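Local coordinates for 3-keto-5-aminohexanoate cleavage protein (Burkholderia xenovorans LB400, PDB 3E02), which binds zinc and probably cleaves 3-keto-5-aminohexanoate or a related beta-keto acid, as a TIM-barrel member of the BKACE (DUF849) family, at residues 97-100 and 101-105. Numbering follows the deposited sequence.
Sequences ERLA and PARAA
Arg103, in one of its two modelled conformers, slants its side chain back across Leu99, one helical turn earlier: NH1 lies 3.8 Å from Leu99 CB, and CG passes 3.3 Å from Leu99 O. Its CG stands anti to the carbonyl carbon (chi1 -69°), and further bends at chi2 and chi3 carry the guanidinium back along the helix rather than straight outward. In this conformer, a provisional placement, NH1 forms a salt bridge with Glu161 of helix 152-163, on which Leu99 also packs; a long, flexible arginine suits this place, since its methylenes cover backbone while its charge reaches the next helix.

Beneath these side chains the helix is kinked by Pro101. Lacking an N-H, proline cannot bond to the carbonyl of Glu97, and its ring sets CD 3.6 Å from Glu97 O, where an amide hydrogen would otherwise lie. The next amide also loses its usual partner: a water bridges the opened turn, donating to Arg98 O at 2.6 Å and accepting from Ala102 N at 3.0 Å. Regular i to i+4 bonding resumes with Arg103 N to Leu99 O (3.0 Å, nearly straight at 160°) and Ala104 N to Ala100 O (2.9 Å). The small side chains of Ala100 and Ala104 fit beside Pro65, while the Pro101 ring rests on Phe68.

Helix 95-105 thus bends within the beta-alpha-beta crossover between barrel strands 82-85 and 109-113. Proline removes one helical bond, and the water links the carbonyl of Arg98 to the amide of Ala102, so that both polar groups are satisfied without bonding directly.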
ATOM      1  N   GLU A  97      15.924  -3.512  36.579  1.00 44.27           N
ATOM      2  CA  GLU A  97      16.045  -4.961  36.409  1.00 45.15           C
ATOM      3  C   GLU A  97      16.339  -5.313  34.944  1.00 42.25           C
ATOM      4  O   GLU A  97      17.200  -6.124  34.649  1.00 41.29           O
ATOM      5  CB  GLU A  97      14.753  -5.684  36.759  1.00 45.36           C
ATOM      6  CG  GLU A  97      14.287  -5.658  38.184  1.00 51.66           C
ATOM      7  CD  GLU A  97      12.908  -6.295  38.279  1.00 50.06           C
ATOM      8  OE1 GLU A  97      12.815  -7.519  38.018  1.00 62.67           O
ATOM      9  OE2 GLU A  97      11.928  -5.578  38.588  1.00 58.94           O
ATOM     10  N   ARG A  98      15.591  -4.689  34.040  1.00 41.25           N
ATOM     11  CA  ARG A  98      15.710  -4.969  32.609  1.00 39.83           C
ATOM     12  C   ARG A  98      17.075  -4.670  31.983  1.00 38.15           C
ATOM     13  O   ARG A  98      17.546  -5.469  31.171  1.00 37.37           O
ATOM     14  CB  ARG A  98      14.604  -4.257  31.848  1.00 41.22           C
ATOM     15  CG  ARG A  98      13.224  -4.874  32.098  1.00 41.94           C
ATOM     16  CD  ARG A  98      12.161  -3.943  31.580  1.00 46.09           C
ATOM     17  NE  ARG A  98      12.356  -3.726  30.145  1.00 48.48           N
ATOM     18  CZ  ARG A  98      11.709  -2.834  29.397  1.00 50.23           C
ATOM     19  NH1 ARG A  98      10.778  -2.048  29.908  1.00 48.13           N
ATOM     20  NH2 ARG A  98      11.995  -2.739  28.105  1.00 50.19           N
ATOM     21  N   LEU A  99      17.703  -3.568  32.384  1.00 37.22           N
ATOM     22  CA  LEU A  99      19.037  -3.190  31.872  1.00 36.96           C
ATOM     23  C   LEU A  99      20.219  -3.912  32.542  1.00 36.60           C
ATOM     24  O   LEU A  99      21.307  -3.930  31.972  1.00 35.95           O
ATOM     25  CB  LEU A  99      19.258  -1.664  31.960  1.00 37.30           C
ATOM     26  CG  LEU A  99      18.355  -0.741  31.121  1.00 36.12           C
ATOM     27  CD1 LEU A  99      18.666   0.736  31.425  1.00 36.56           C
ATOM     28  CD2 LEU A  99      18.475  -1.033  29.617  1.00 37.80           C
ATOM     29  N   ALA A 100      20.008  -4.524  33.713  1.00 35.46           N
ATOM     30  CA  ALA A 100      21.097  -5.179  34.470  1.00 35.95           C
ATOM     31  C   ALA A 100      21.978  -6.170  33.687  1.00 35.11           C
ATOM     32  O   ALA A 100      23.201  -6.029  33.734  1.00 36.14           O
ATOM     33  CB  ALA A 100      20.566  -5.823  35.754  1.00 36.27           C
ATOM     34  N   PRO A 101      21.385  -7.160  32.983  1.00 34.90           N
ATOM     35  CA  PRO A 101      22.203  -8.110  32.218  1.00 35.09           C
ATOM     36  C   PRO A 101      23.106  -7.473  31.148  1.00 34.33           C
ATOM     37  O   PRO A 101      24.295  -7.751  31.131  1.00 33.61           O
ATOM     38  CB  PRO A 101      21.162  -9.038  31.601  1.00 36.53           C
ATOM     39  CG  PRO A 101      20.029  -8.973  32.516  1.00 36.29           C
ATOM     40  CD  PRO A 101      19.960  -7.538  32.907  1.00 35.25           C
ATOM     41  N   ALA A 102      22.547  -6.603  30.308  1.00 34.18           N
ATOM     42  CA  ALA A 102      23.320  -5.893  29.270  1.00 34.52           C
ATOM     43  C   ALA A 102      24.404  -5.011  29.880  1.00 35.40           C
ATOM     44  O   ALA A 102      25.504  -4.925  29.317  1.00 34.37           O
ATOM     45  CB  ALA A 102      22.396  -5.056  28.352  1.00 33.82           C
ATOM     46  N   ARG A 103      24.095  -4.352  31.005  1.00 37.24           N
ATOM     47  CA  ARG A 103      25.080  -3.517  31.693  0.50 38.06           C
ATOM     48  C   ARG A 103      26.236  -4.349  32.237  1.00 38.18           C
ATOM     49  O   ARG A 103      27.387  -3.935  32.139  1.00 37.97           O
ATOM     50  CB  ARG A 103      24.467  -2.670  32.818  0.50 38.95           C
ATOM     51  CG  ARG A 103      23.540  -1.566  32.311  0.50 42.97           C
ATOM     52  CD  ARG A 103      23.817  -0.238  32.994  0.50 47.92           C
ATOM     53  NE  ARG A 103      23.602  -0.261  34.441  0.50 48.26           N
ATOM     54  CZ  ARG A 103      22.462   0.032  35.080  0.50 50.54           C
ATOM     55  NH1 ARG A 103      21.332   0.355  34.435  0.50 45.49           N
ATOM     56  NH2 ARG A 103      22.440  -0.022  36.417  0.50 53.34           N
ATOM     57  N   ALA A 104      25.928  -5.523  32.795  1.00 37.48           N
ATOM     58  CA  ALA A 104      26.966  -6.422  33.322  1.00 37.96           C
ATOM     59  C   ALA A 104      27.791  -7.077  32.203  1.00 37.63           C
ATOM     60  O   ALA A 104      29.022  -7.089  32.253  1.00 38.49           O
ATOM     61  CB  ALA A 104      26.351  -7.508  34.216  1.00 37.58           C
ATOM     62  N   ALA A 105      27.103  -7.592  31.192  1.00 36.43           N
ATOM     63  CA  ALA A 105      27.735  -8.327  30.086  1.00 35.69           C
ATOM     64  C   ALA A 105      28.480  -7.504  29.031  1.00 35.34           C
ATOM     65  O   ALA A 105      29.375  -8.038  28.372  1.00 35.44           O
ATOM     66  CB  ALA A 105      26.690  -9.161  29.389  1.00 35.04           C
TER
HETATM   67  O   HOH W   1      19.607  -6.216  29.773  1.00 23.04           O